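Local coordinates for protein ZYG-9 (Caenorhabditis elegans, PDB 2OF3) that plays a major part in organizing microtubules and spindle poles during mitosis and meiosis in the one-cell embryo, at residues A[2-7]-A[48-53]; A[41-46]-A[86-91]; A[229-234]-A[255-260]. All blocks are in the same frame, centred on the assembly; numbering follows the deposited sequence.

Contact 1: residues A[2-7]-A[48-53]; sequences ELLLSD and KVSLMS
Leu4 and Leu51 meet at about a right angle, the branched end of the first lying across the side chain of the second. Leu4 CG stands 3.9 Å from Leu51 CD2, and the Leu4 methyl CD1 turns to the other end of the same side chain, 4.0 Å from Leu51 CB. This placement follows from the first torsion of Leu4: its CG is anti to the backbone N (chi1 -172°), which carries both methyls to the helix start although the CA-CB bond itself does not aim there. Lys48 approaches Leu4 obliquely. Its CD packs 4.0 Å from Leu4 CD1, and the aliphatic chain runs on along the backbone of residues 2-4, with CG 3.7 Å from Leu3 O. The chain bends at its last torsion, toward Glu2. Glu2 is poorly ordered and that torsion is nearly eclipsed, so the whole Lys48-Glu2 end is doubtful; as modelled, Glu2 OE2 is 4.4 Å from Lys48 NZ, beyond salt-bridge range.

One backbone bond joins the segments: Lys48 N donates to Leu4 O over 3.1 Å. It is fairly straight at the hydrogen (164°), with the donor tilted 30° from the carbonyl plane. Lys48 occupies the N-cap position of helix 49-55, so the N-terminal loop is tied to the residue at which that helix begins. Helix 60-76 backs the apolar part, Leu4 resting on Ser69 and Leu51 on Ala66 and Leu70. This is a surface contact in which the irregular N-terminal loop before helix 10-19 packs on the start of helix 49-55 in the all-helical TOG fold. The backbone bond and the leucine pair probably help to hold the loop here, together with the bonds of Ser6 to Gln46, while the lysine and glutamate ends add at most a loose electrostatic attraction.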
# COMPACT_ATOMS: atom_id res chain seq x y z
N GLU A 2 -15.48 -24.76 -16.98
CA GLU A 2 -14.20 -23.99 -16.87
C GLU A 2 -14.25 -22.68 -16.06
O GLU A 2 -15.14 -21.82 -16.22
CB GLU A 2 -13.52 -23.75 -18.22
CG GLU A 2 -12.89 -25.02 -18.83
CD GLU A 2 -13.76 -25.62 -19.96
OE1 GLU A 2 -14.42 -26.67 -19.72
OE2 GLU A 2 -13.80 -25.04 -21.08
N LEU A 3 -13.26 -22.57 -15.18
CA LEU A 3 -13.04 -21.38 -14.35
C LEU A 3 -12.74 -20.19 -15.26
O LEU A 3 -11.96 -20.29 -16.23
CB LEU A 3 -11.86 -21.63 -13.40
CG LEU A 3 -11.87 -22.85 -12.46
CD1 LEU A 3 -10.57 -22.98 -11.70
CD2 LEU A 3 -13.06 -22.82 -11.49
N LEU A 4 -13.36 -19.07 -14.95
CA LEU A 4 -13.01 -17.82 -15.57
C LEU A 4 -11.51 -17.43 -15.39
O LEU A 4 -10.90 -16.76 -16.24
CB LEU A 4 -13.91 -16.78 -14.97
CG LEU A 4 -13.87 -15.40 -15.60
CD1 LEU A 4 -14.39 -15.48 -17.05
CD2 LEU A 4 -14.71 -14.50 -14.73
N LEU A 5 -10.92 -17.87 -14.27
CA LEU A 5 -9.58 -17.50 -13.85
C LEU A 5 -8.98 -18.71 -13.24
O LEU A 5 -9.66 -19.39 -12.49
CB LEU A 5 -9.63 -16.33 -12.86
CG LEU A 5 -8.27 -15.77 -12.43
CD1 LEU A 5 -7.51 -15.15 -13.66
CD2 LEU A 5 -8.55 -14.74 -11.31
N SER A 6 -7.75 -19.05 -13.61
CA SER A 6 -7.09 -20.27 -13.17
C SER A 6 -6.93 -20.45 -11.64
O SER A 6 -6.95 -19.50 -10.86
CB SER A 6 -5.69 -20.35 -13.79
OG SER A 6 -4.85 -19.35 -13.20
N ASP A 7 -6.72 -21.70 -11.23
CA ASP A 7 -6.38 -22.01 -9.87
C ASP A 7 -5.21 -22.98 -10.08
O ASP A 7 -5.43 -24.17 -10.31
CB ASP A 7 -7.60 -22.67 -9.20
CG ASP A 7 -7.26 -23.46 -7.93
OD1 ASP A 7 -6.15 -23.25 -7.35
OD2 ASP A 7 -8.11 -24.29 -7.51
N LYS A 48 -9.70 -16.64 -19.11
CA LYS A 48 -10.51 -16.72 -20.34
C LYS A 48 -10.51 -15.40 -21.16
O LYS A 48 -10.52 -14.28 -20.61
CB LYS A 48 -11.97 -17.06 -19.96
CG LYS A 48 -12.21 -18.50 -19.51
CD LYS A 48 -13.74 -18.66 -19.32
CE LYS A 48 -14.13 -20.16 -19.32
NZ LYS A 48 -12.88 -20.91 -19.73
N VAL A 49 -10.59 -15.54 -22.48
CA VAL A 49 -10.48 -14.38 -23.35
C VAL A 49 -11.58 -13.38 -23.10
O VAL A 49 -11.36 -12.19 -23.26
CB VAL A 49 -10.40 -14.75 -24.88
CG1 VAL A 49 -9.45 -15.89 -25.09
CG2 VAL A 49 -11.77 -15.11 -25.41
N SER A 50 -12.77 -13.83 -22.66
CA SER A 50 -13.83 -12.83 -22.38
C SER A 50 -13.52 -11.98 -21.19
O SER A 50 -13.86 -10.79 -21.19
CB SER A 50 -15.20 -13.47 -22.15
OG SER A 50 -15.14 -14.37 -21.07
N LEU A 51 -12.89 -12.54 -20.14
CA LEU A 51 -12.33 -11.67 -19.08
C LEU A 51 -11.18 -10.81 -19.60
O LEU A 51 -11.13 -9.61 -19.32
CB LEU A 51 -11.88 -12.50 -17.87
CG LEU A 51 -11.37 -11.72 -16.65
CD1 LEU A 51 -12.34 -10.68 -16.15
CD2 LEU A 51 -11.03 -12.74 -15.52
N MET A 52 -10.27 -11.41 -20.37
CA MET A 52 -9.16 -10.65 -20.96
C MET A 52 -9.62 -9.46 -21.79
O MET A 52 -9.01 -8.36 -21.70
CB MET A 52 -8.25 -11.57 -21.80
CG MET A 52 -7.36 -12.55 -20.97
SD MET A 52 -6.17 -11.72 -19.92
CE MET A 52 -5.05 -11.13 -21.16
N SER A 53 -10.65 -9.65 -22.63
CA SER A 53 -11.19 -8.52 -23.43
C SER A 53 -11.68 -7.39 -22.60
O SER A 53 -11.54 -6.25 -23.00
CB SER A 53 -12.33 -8.96 -24.36
OG SER A 53 -11.94 -10.14 -25.03

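Contact 2: residues A[41-46]-A[86-91]; sequences TLLGNQ and DLLLKW
Leu87 of helix 85-95 meets Leu42 and Leu43 near the end of helix 33-44 and Gln46 in the loop after it, a buried packing in the TOG domain, an all-helical fold built of HEAT-type repeats. The backbones come closest at Leu43 and Leu87, whose CA atoms are 6.6 Å apart, and the CA-CB bond of Leu87 aims at the partner segment.

From its root outward, Leu87 touches something at nearly every step. CB is covered by Leu43, whose CD2 lies 3.8 Å from Leu87 CB; the two side chains slide past each other in opposite directions, so the tip of one reaches the root of the other. At CG the chain forks. The torsion there matters: with CG anti to the carbonyl carbon (chi1 -58°), the fork is carried between Leu42 and Gln46. Branch CD1 sits 3.9 Å from the backbone atom Leu42 O and 4.0 Å from Gln46 CG, meeting the Gln46 chain at about a right angle. Branch CD2 takes the other neighbour, approaching Leu42 CB at 3.8 Å, with the Leu42 side chain also crossing at roughly a right angle.

The segments are held together by apolar contact, and Gln46 lends only its aliphatic part. Its amide is occupied elsewhere: OE1 is hydrogen-bonded to Ser6 and Asn8 and NE2 donates to Asp10, which probably fixes the bend of the chain and keeps CG against the leucine. Around the pair, Leu39 of helix 33-44 and Arg14 of helix 10-19 also lie on Leu87. At the next residue, Leu43 also makes a looser methyl-to-methyl contact, its CD2 standing 4.4 Å from Leu88 CD2.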
# COMPACT_ATOMS: atom_id res chain seq x y z
N THR A 41 0.29 -10.63 -21.30
CA THR A 41 0.82 -11.97 -21.59
C THR A 41 0.69 -12.88 -20.39
O THR A 41 0.25 -14.02 -20.54
CB THR A 41 2.30 -11.89 -22.00
OG1 THR A 41 2.38 -11.20 -23.25
CG2 THR A 41 2.98 -13.25 -22.15
N LEU A 42 1.07 -12.42 -19.21
CA LEU A 42 1.01 -13.29 -18.00
C LEU A 42 -0.45 -13.62 -17.65
O LEU A 42 -0.80 -14.77 -17.31
CB LEU A 42 1.69 -12.59 -16.81
CG LEU A 42 3.21 -12.49 -16.97
CD1 LEU A 42 3.78 -11.63 -15.82
CD2 LEU A 42 3.86 -13.85 -17.01
N LEU A 43 -1.31 -12.63 -17.72
CA LEU A 43 -2.72 -12.87 -17.38
C LEU A 43 -3.43 -13.69 -18.49
O LEU A 43 -4.32 -14.51 -18.19
CB LEU A 43 -3.45 -11.52 -17.13
CG LEU A 43 -3.68 -11.01 -15.70
CD1 LEU A 43 -4.32 -9.58 -15.79
CD2 LEU A 43 -4.51 -11.98 -14.85
N GLY A 44 -2.99 -13.51 -19.75
CA GLY A 44 -3.50 -14.33 -20.84
C GLY A 44 -3.30 -15.81 -20.65
O GLY A 44 -4.11 -16.60 -21.15
N ASN A 45 -2.26 -16.20 -19.91
CA ASN A 45 -2.03 -17.62 -19.61
C ASN A 45 -2.93 -18.13 -18.47
O ASN A 45 -2.89 -19.32 -18.15
CB ASN A 45 -0.55 -17.85 -19.26
CG ASN A 45 0.39 -17.65 -20.46
OD1 ASN A 45 -0.00 -17.88 -21.64
ND2 ASN A 45 1.64 -17.27 -20.18
N GLN A 46 -3.73 -17.24 -17.85
CA GLN A 46 -4.52 -17.56 -16.63
C GLN A 46 -6.04 -17.33 -16.72
O GLN A 46 -6.81 -17.93 -15.99
CB GLN A 46 -4.00 -16.75 -15.39
CG GLN A 46 -2.49 -16.84 -15.14
CD GLN A 46 -1.98 -18.27 -15.06
OE1 GLN A 46 -2.72 -19.22 -14.74
NE2 GLN A 46 -0.70 -18.42 -15.39
N ASP A 86 -1.03 -11.76 -7.46
CA ASP A 86 0.02 -10.87 -7.92
C ASP A 86 -0.37 -10.14 -9.22
O ASP A 86 -0.11 -8.95 -9.37
CB ASP A 86 1.36 -11.65 -8.05
CG ASP A 86 1.30 -12.81 -9.07
OD1 ASP A 86 0.37 -13.65 -8.97
OD2 ASP A 86 2.20 -12.90 -9.98
N LEU A 87 -1.03 -10.82 -10.14
CA LEU A 87 -1.38 -10.23 -11.45
C LEU A 87 -2.59 -9.35 -11.32
O LEU A 87 -2.68 -8.33 -12.00
CB LEU A 87 -1.66 -11.33 -12.48
CG LEU A 87 -0.49 -12.33 -12.72
CD1 LEU A 87 -0.92 -13.49 -13.68
CD2 LEU A 87 0.72 -11.58 -13.29
N LEU A 88 -3.52 -9.74 -10.45
CA LEU A 88 -4.73 -8.92 -10.24
C LEU A 88 -4.39 -7.64 -9.55
O LEU A 88 -4.88 -6.59 -9.96
CB LEU A 88 -5.78 -9.71 -9.46
CG LEU A 88 -6.37 -10.90 -10.22
CD1 LEU A 88 -7.33 -11.63 -9.29
CD2 LEU A 88 -7.03 -10.53 -11.60
N LEU A 89 -3.50 -7.68 -8.55
CA LEU A 89 -3.08 -6.46 -7.89
C LEU A 89 -2.32 -5.56 -8.83
O LEU A 89 -2.51 -4.34 -8.80
CB LEU A 89 -2.30 -6.77 -6.58
CG LEU A 89 -3.16 -7.46 -5.49
CD1 LEU A 89 -2.20 -7.92 -4.39
CD2 LEU A 89 -4.21 -6.51 -4.88
N LYS A 90 -1.52 -6.11 -9.73
CA LYS A 90 -0.84 -5.27 -10.75
C LYS A 90 -1.82 -4.54 -11.70
O LYS A 90 -1.66 -3.33 -12.02
CB LYS A 90 0.15 -6.11 -11.56
CG LYS A 90 1.43 -6.46 -10.79
CD LYS A 90 2.28 -7.38 -11.65
CE LYS A 90 3.69 -7.43 -11.16
NZ LYS A 90 3.73 -8.09 -9.80
N TRP A 91 -2.82 -5.27 -12.19
CA TRP A 91 -3.89 -4.67 -12.98
C TRP A 91 -4.59 -3.54 -12.22
O TRP A 91 -4.86 -2.50 -12.79
CB TRP A 91 -4.88 -5.76 -13.40
CG TRP A 91 -5.95 -5.22 -14.31
CD1 TRP A 91 -5.89 -5.10 -15.68
CD2 TRP A 91 -7.24 -4.66 -13.89
NE1 TRP A 91 -7.07 -4.53 -16.14
CE2 TRP A 91 -7.91 -4.25 -15.08
CE3 TRP A 91 -7.88 -4.48 -12.63
CZ2 TRP A 91 -9.23 -3.66 -15.06
CZ3 TRP A 91 -9.19 -3.90 -12.60
CH2 TRP A 91 -9.84 -3.50 -13.83

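Contact 3: residues A[229-234]-A[255-260]; sequences NVLVAC and SLVEER
Segments 229-234 and 255-260 are helical throughout and cross at -55°, their axes approaching to 9.6 Å, with Val232 and Val257 the closest pair by CA atoms at 6.9 Å. Arg260 supplies the largest side chain at the crossing. Its CG is anti to the backbone N (chi1 -171°), and two further bends, at chi2 and chi3, turn the chain alongside Val232 so that the guanidinium reaches Asn229. The aliphatic root does the packing: Arg260 CG is 3.5 Å from Val232 CG2, with the two side chains at about a right angle, and Arg260 CB lies 3.8 Å from the same methyl.

Beyond this, the guanidinium meets the Asn229 amide at its edge. Asn229 CG lies in the guanidinium plane, 3.4 Å from Arg260 NH1, and the two flat groups are turned 60° against each other. The helices belong to the C-terminal end of the TOG domain, where helix 251-264 lies against helix 221-238 in the all-helical, HEAT-type array. An alanine in place of Arg260 would remove everything beyond CB and is likely to strip the Val232 methyl of its closer neighbour, CG, and leave the Asn229 side chain without the guanidinium beside it.

On the other flank the contact is wholly apolar. Leu231 CD1 packs 4.0 Å from Val257 CG2, and the root of the same leucine, Leu231 CB, lies 4.2 Å from the second valine branch, Val257 CG1. These two side chains also cross at about a right angle, so one valine engages both the base and the tip of the leucine. Val216 touches both of them; helix 241-246 adds Met242 against Leu231 and Trp243 against Val257.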
# COMPACT_ATOMS: atom_id res chain seq x y z
N ASN A 229 2.80 13.67 16.33
CA ASN A 229 2.31 12.49 17.04
C ASN A 229 3.13 11.19 16.88
O ASN A 229 3.14 10.37 17.77
CB ASN A 229 0.82 12.25 16.75
CG ASN A 229 -0.08 13.27 17.41
OD1 ASN A 229 -1.22 13.48 16.98
ND2 ASN A 229 0.38 13.87 18.44
N VAL A 230 3.83 11.03 15.77
CA VAL A 230 4.81 9.96 15.63
C VAL A 230 5.94 10.10 16.69
O VAL A 230 6.27 9.13 17.39
CB VAL A 230 5.41 9.89 14.14
CG1 VAL A 230 6.67 8.96 14.06
CG2 VAL A 230 4.34 9.43 13.06
N LEU A 231 6.49 11.30 16.85
CA LEU A 231 7.60 11.52 17.79
C LEU A 231 7.20 11.35 19.24
O LEU A 231 7.97 10.80 20.04
CB LEU A 231 8.21 12.91 17.56
CG LEU A 231 8.82 13.15 16.19
CD1 LEU A 231 9.30 14.56 16.15
CD2 LEU A 231 9.98 12.20 15.88
N VAL A 232 5.99 11.79 19.58
CA VAL A 232 5.36 11.54 20.90
C VAL A 232 5.12 10.05 21.18
O VAL A 232 5.31 9.60 22.34
CB VAL A 232 3.99 12.27 21.00
CG1 VAL A 232 3.24 11.90 22.28
CG2 VAL A 232 4.17 13.78 20.92
N ALA A 233 4.67 9.30 20.17
CA ALA A 233 4.48 7.84 20.30
C ALA A 233 5.84 7.16 20.57
O ALA A 233 5.91 6.25 21.40
CB ALA A 233 3.82 7.27 19.04
N CYS A 234 6.89 7.62 19.91
CA CYS A 234 8.28 7.15 20.14
C CYS A 234 8.73 7.49 21.56
O CYS A 234 9.22 6.64 22.31
CB CYS A 234 9.22 7.82 19.15
SG CYS A 234 9.16 7.26 17.43
N SER A 255 9.74 22.68 20.57
CA SER A 255 8.76 23.12 21.61
C SER A 255 7.37 22.60 21.39
O SER A 255 6.67 22.28 22.37
CB SER A 255 8.61 24.63 21.71
OG SER A 255 9.83 25.26 21.44
N LEU A 256 6.94 22.56 20.13
CA LEU A 256 5.63 21.96 19.81
C LEU A 256 5.59 20.50 20.22
O LEU A 256 4.64 20.03 20.82
CB LEU A 256 5.30 22.10 18.31
CG LEU A 256 5.20 23.54 17.79
CD1 LEU A 256 5.30 23.55 16.28
CD2 LEU A 256 3.92 24.20 18.32
N VAL A 257 6.62 19.75 19.88
CA VAL A 257 6.67 18.34 20.33
C VAL A 257 6.68 18.24 21.87
O VAL A 257 5.90 17.44 22.42
CB VAL A 257 7.85 17.59 19.67
CG1 VAL A 257 7.93 16.15 20.19
CG2 VAL A 257 7.67 17.63 18.13
N GLU A 258 7.49 19.07 22.57
CA GLU A 258 7.54 19.05 24.06
C GLU A 258 6.19 19.34 24.70
O GLU A 258 5.81 18.71 25.66
CB GLU A 258 8.58 20.03 24.62
CG GLU A 258 10.05 19.67 24.35
CD GLU A 258 11.02 20.89 24.56
OE1 GLU A 258 10.54 22.05 24.58
OE2 GLU A 258 12.26 20.71 24.69
N GLU A 259 5.47 20.32 24.16
CA GLU A 259 4.13 20.69 24.62
C GLU A 259 3.11 19.56 24.40
O GLU A 259 2.25 19.31 25.25
CB GLU A 259 3.68 22.00 23.89
CG GLU A 259 2.34 22.63 24.40
CD GLU A 259 2.37 22.88 25.94
OE1 GLU A 259 3.45 23.24 26.47
OE2 GLU A 259 1.34 22.67 26.64
N ARG A 260 3.19 18.88 23.25
CA ARG A 260 2.32 17.72 23.00
C ARG A 260 2.58 16.60 24.03
O ARG A 260 1.62 16.01 24.56
CB ARG A 260 2.53 17.18 21.59
CG ARG A 260 1.52 16.09 21.12
CD ARG A 260 0.05 16.52 21.09
NE ARG A 260 -0.18 17.69 20.24
CZ ARG A 260 -0.30 17.68 18.90
NH1 ARG A 260 -0.24 16.57 18.19
NH2 ARG A 260 -0.51 18.81 18.27

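Contacts 1 and 2 are neighbours at the N-terminal end of the TOG domain, their centres 11 Å apart. Their segments alternate along the chain: 2-7, 41-46, 48-53, then 86-91. They touch directly, through a probable hydrogen bond between Ser6 OG and Gln46 OE1 (2.6 Å) and through packing of Met52 on Leu43 and Gly44, where helix 33-44 is followed, after a short loop, by helix 49-55. Contact 3 follows in series across the chain's centre, 52 Å from contact 1 and 44 Å from contact 2, centre to centre. Contacts 1 and 2 thus join the N-terminal loop and early helices at one end of the elongated helical domain, while contact 3 packs its last helix, 251-264, on helix 221-238 at the other.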